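PDB 3CP7: alkaline serine protease AL20 from Nesterenkonia abyssinica, which probably cleaves peptide bonds as a thermostable, secreted serine endopeptidase of the trypsin-like type. Local coordinates for residues L76-S79 / A80-N84; P135-G138 / Q139-H142. One frame throughout, in Å; residues are numbered along the deposited sequence.

Contact 1: residues L76-S79 / A80-N84; sequences LVTS and AEWAN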
# COMPACT_ATOMS: atom_id res chain seq x y z
N LEU A 76 -8.55 1.71 -1.15
CA LEU A 76 -7.66 2.68 -1.78
C LEU A 76 -6.24 2.15 -1.64
O LEU A 76 -5.81 1.81 -0.52
CB LEU A 76 -7.82 4.04 -1.12
CG LEU A 76 -9.27 4.56 -1.09
CD1 LEU A 76 -9.40 5.80 -0.22
CD2 LEU A 76 -9.77 4.82 -2.50
N VAL A 77 -5.55 2.05 -2.77
CA VAL A 77 -4.21 1.45 -2.82
C VAL A 77 -3.22 2.48 -3.35
O VAL A 77 -3.08 2.69 -4.57
CB VAL A 77 -4.17 0.16 -3.69
CG1 VAL A 77 -2.82 -0.53 -3.58
CG2 VAL A 77 -5.31 -0.81 -3.28
N THR A 78 -2.57 3.16 -2.42
CA THR A 78 -1.61 4.20 -2.74
C THR A 78 -0.19 3.64 -2.89
O THR A 78 0.15 2.63 -2.27
CB THR A 78 -1.63 5.29 -1.62
OG1 THR A 78 -0.68 6.30 -1.92
CG2 THR A 78 -1.34 4.70 -0.23
N SER A 79 0.64 4.28 -3.72
CA SER A 79 2.05 3.93 -3.73
C SER A 79 2.64 4.27 -2.37
O SER A 79 2.15 5.18 -1.67
CB SER A 79 2.79 4.70 -4.82
OG SER A 79 2.99 6.04 -4.41
N ALA A 80 3.69 3.54 -1.98
CA ALA A 80 4.35 3.78 -0.70
C ALA A 80 5.02 5.13 -0.68
O ALA A 80 4.99 5.82 0.33
CB ALA A 80 5.35 2.70 -0.43
N GLU A 81 5.66 5.49 -1.79
CA GLU A 81 6.44 6.73 -1.80
C GLU A 81 5.52 7.95 -1.79
O GLU A 81 5.87 8.97 -1.18
CB GLU A 81 7.35 6.77 -3.02
CG GLU A 81 8.34 5.61 -3.11
CD GLU A 81 7.81 4.39 -3.85
OE1 GLU A 81 8.64 3.52 -4.23
OE2 GLU A 81 6.59 4.28 -4.06
N TRP A 82 4.37 7.87 -2.45
CA TRP A 82 3.40 8.95 -2.35
C TRP A 82 2.87 9.09 -0.91
O TRP A 82 2.92 10.17 -0.31
CB TRP A 82 2.23 8.82 -3.34
CG TRP A 82 1.29 9.93 -3.09
CD1 TRP A 82 0.13 9.91 -2.36
CD2 TRP A 82 1.53 11.30 -3.42
NE1 TRP A 82 -0.40 11.18 -2.26
CE2 TRP A 82 0.45 12.05 -2.90
CE3 TRP A 82 2.54 11.96 -4.14
CZ2 TRP A 82 0.37 13.44 -3.06
CZ3 TRP A 82 2.45 13.34 -4.31
CH2 TRP A 82 1.37 14.06 -3.77
N ALA A 83 2.37 7.99 -0.35
CA ALA A 83 1.76 8.03 0.99
C ALA A 83 2.71 8.51 2.07
O ALA A 83 2.30 9.23 2.98
CB ALA A 83 1.22 6.66 1.37
N ASN A 84 3.97 8.10 1.97
CA ASN A 84 4.92 8.35 3.02
C ASN A 84 5.66 9.68 2.86
O ASN A 84 6.06 10.28 3.85
CB ASN A 84 5.91 7.17 3.15
CG ASN A 84 5.27 5.93 3.81
OD1 ASN A 84 5.37 5.77 5.02
ND2 ASN A 84 4.65 5.05 3.01
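Ser79 OG is gripped by two backbone groups: it accepts the amide of Trp82 at 3.0 Å between OG and N, and it is hydrogen-bonded to the carbonyl of His90. With OG lying between its own backbone N and carbonyl carbon (chi1 76°), the hydroxyl reaches the amide of Trp82 in the first turn of helix 80-85 and also lies against Trp82 CB, 3.1 Å from OG. The carbonyl of the same serine receives Ala83 N in a nearly straight bond of 3.1 Å from N to O, so the hydroxyl and the carbonyl oxygen of Ser79 both serve the helix start. Thr78 covers the flank: its CG2 packs on Ala83 CB at 3.6 Å, and its OG1 lies in the plane of the Trp82 indole, at the CD1 edge. Ala80 O takes both the N and the ND2 of Asn84, one turn further on, the side-chain bond measuring 2.8 Å from ND2 to O. The Trp82 indole leads away from the cap into the protein, giving NE1 to His44 O, meeting Phe88 edge-to-face and touching His41 of a probable Ser-His-Asp triad. Ser79 is thus a classic serine N-cap where strand 71-78 of the first barrel of the trypsin-like fold turns into a short helix.

Contact 2: residues P135-G138 / Q139-H142; sequences PFNG and QELH
Gln139 binds Asn137 twice, once through its backbone and once through its side chain. The backbone amide of Gln139 gives its hydrogen to Asn137 OD1, N to O 2.9 Å, the donor tilted 34° from the plane of the side-chain carbonyl. Because CG of Asn137 stands between its own N and carbonyl carbon (chi1 63°), OD1 can curl back over the following peptide and close this ring. The main-chain oxygen of Asn137 is satisfied in turn by Gln139 NE2, 3.2 Å from N to O, a nearly straight bond lying in the plane of the glutamine amide. Gln139 OE1 goes to Tyr61, while Tyr63 OH bonds both Asn137 ND2 and Glu140 OE2, tying the two arms of the turn through a single phenol. Gly138, at a positive phi of 83°, passes the chain through the bend and offers its oxygen to Lys11 NZ. Asn137 N donates to water 1 at 2.9 Å from N to the water oxygen, and that water also bonds His142 NE2. Water 1 lies in the plane of the Phe136 ring, at its edge, and that ring meets the imidazole edge-to-face, with CE1 over the centre of the His142 ring and CD1 3.4 Å from NE2; the planes stand at 63°. With an alanine in place of His142, the edge of Phe136 would probably lose the face it leans on, and water 1 would probably be left without its partner on the imidazole. The turn at Asn137 is an Asx turn, set in the loop between antiparallel strands 124-129 and 142-150 of the second sheet, a position consistent with that of the autolysis loop in chymotrypsin-like proteases.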
# COMPACT_ATOMS: atom_id res chain seq x y z
N PRO A 135 -11.11 27.34 -17.81
CA PRO A 135 -12.37 27.45 -18.57
C PRO A 135 -13.11 26.12 -18.73
O PRO A 135 -13.77 25.89 -19.75
CB PRO A 135 -11.88 27.92 -19.93
CG PRO A 135 -10.57 27.19 -20.10
CD PRO A 135 -9.98 27.06 -18.71
N PHE A 136 -12.95 25.24 -17.74
CA PHE A 136 -13.67 23.97 -17.73
C PHE A 136 -14.67 23.96 -16.58
O PHE A 136 -14.57 24.77 -15.67
CB PHE A 136 -12.67 22.80 -17.65
CG PHE A 136 -11.67 22.79 -18.78
CD1 PHE A 136 -12.04 22.39 -20.06
CD2 PHE A 136 -10.35 23.18 -18.56
CE1 PHE A 136 -11.11 22.38 -21.10
CE2 PHE A 136 -9.42 23.17 -19.60
CZ PHE A 136 -9.80 22.76 -20.86
N ASN A 137 -15.65 23.06 -16.65
CA ASN A 137 -16.74 23.07 -15.68
C ASN A 137 -16.89 21.76 -14.92
O ASN A 137 -17.81 21.60 -14.13
CB ASN A 137 -18.06 23.49 -16.34
CG ASN A 137 -18.51 22.53 -17.43
OD1 ASN A 137 -18.01 21.40 -17.53
ND2 ASN A 137 -19.46 22.96 -18.26
N GLY A 138 -15.97 20.83 -15.17
CA GLY A 138 -15.96 19.55 -14.45
C GLY A 138 -16.92 18.52 -15.02
O GLY A 138 -16.92 17.38 -14.57
N GLN A 139 -17.72 18.93 -15.99
CA GLN A 139 -18.83 18.10 -16.48
C GLN A 139 -18.49 17.30 -17.72
O GLN A 139 -19.27 16.42 -18.12
CB GLN A 139 -20.05 18.99 -16.75
CG GLN A 139 -20.50 19.80 -15.55
CD GLN A 139 -20.62 18.96 -14.29
OE1 GLN A 139 -21.40 18.02 -14.24
NE2 GLN A 139 -19.82 19.29 -13.28
N GLU A 140 -17.35 17.61 -18.33
CA GLU A 140 -17.00 17.14 -19.67
C GLU A 140 -15.69 16.36 -19.67
O GLU A 140 -14.77 16.66 -18.90
CB GLU A 140 -16.85 18.32 -20.63
CG GLU A 140 -18.12 19.15 -20.78
CD GLU A 140 -17.99 20.24 -21.83
OE1 GLU A 140 -16.98 20.29 -22.55
OE2 GLU A 140 -18.93 21.06 -21.94
N LEU A 141 -15.61 15.38 -20.55
CA LEU A 141 -14.36 14.68 -20.80
C LEU A 141 -13.54 15.51 -21.78
O LEU A 141 -14.00 15.83 -22.88
CB LEU A 141 -14.64 13.30 -21.37
CG LEU A 141 -13.42 12.44 -21.68
CD1 LEU A 141 -12.72 12.00 -20.38
CD2 LEU A 141 -13.85 11.22 -22.50
N HIS A 142 -12.33 15.88 -21.37
CA HIS A 142 -11.41 16.58 -22.23
C HIS A 142 -10.14 15.78 -22.46
O HIS A 142 -9.87 14.80 -21.75
CB HIS A 142 -11.09 17.97 -21.65
CG HIS A 142 -12.23 18.92 -21.77
ND1 HIS A 142 -12.41 19.71 -22.88
CD2 HIS A 142 -13.28 19.17 -20.95
CE1 HIS A 142 -13.51 20.43 -22.73
NE2 HIS A 142 -14.06 20.12 -21.57
O HOH W 1 -15.60 21.50 -19.06

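How the contacts relate
Contacts 1 and 2 lie on opposite sides of the chain's centre, 28 Å apart between centres and about 19 Å between nearest atoms, and share no element: residues 76-84 run from the end of a strand of the closed barrel into the helix after it, residues 135-142 through a loop of the second sheet. Contact 1 is buried, helped by the second subunit, whose Tyr213 bonds Ala80 N and whose Leu76 N bonds Asn84 OD1. Contact 2 is a surface turn untouched by the other chain of the assembly. In contact 1 a serine hydroxyl and main-chain groups start a helix, with threonine, alanine and indole packed round them; in contact 2 side chains and a water meet main-chain polar groups of an irregular loop.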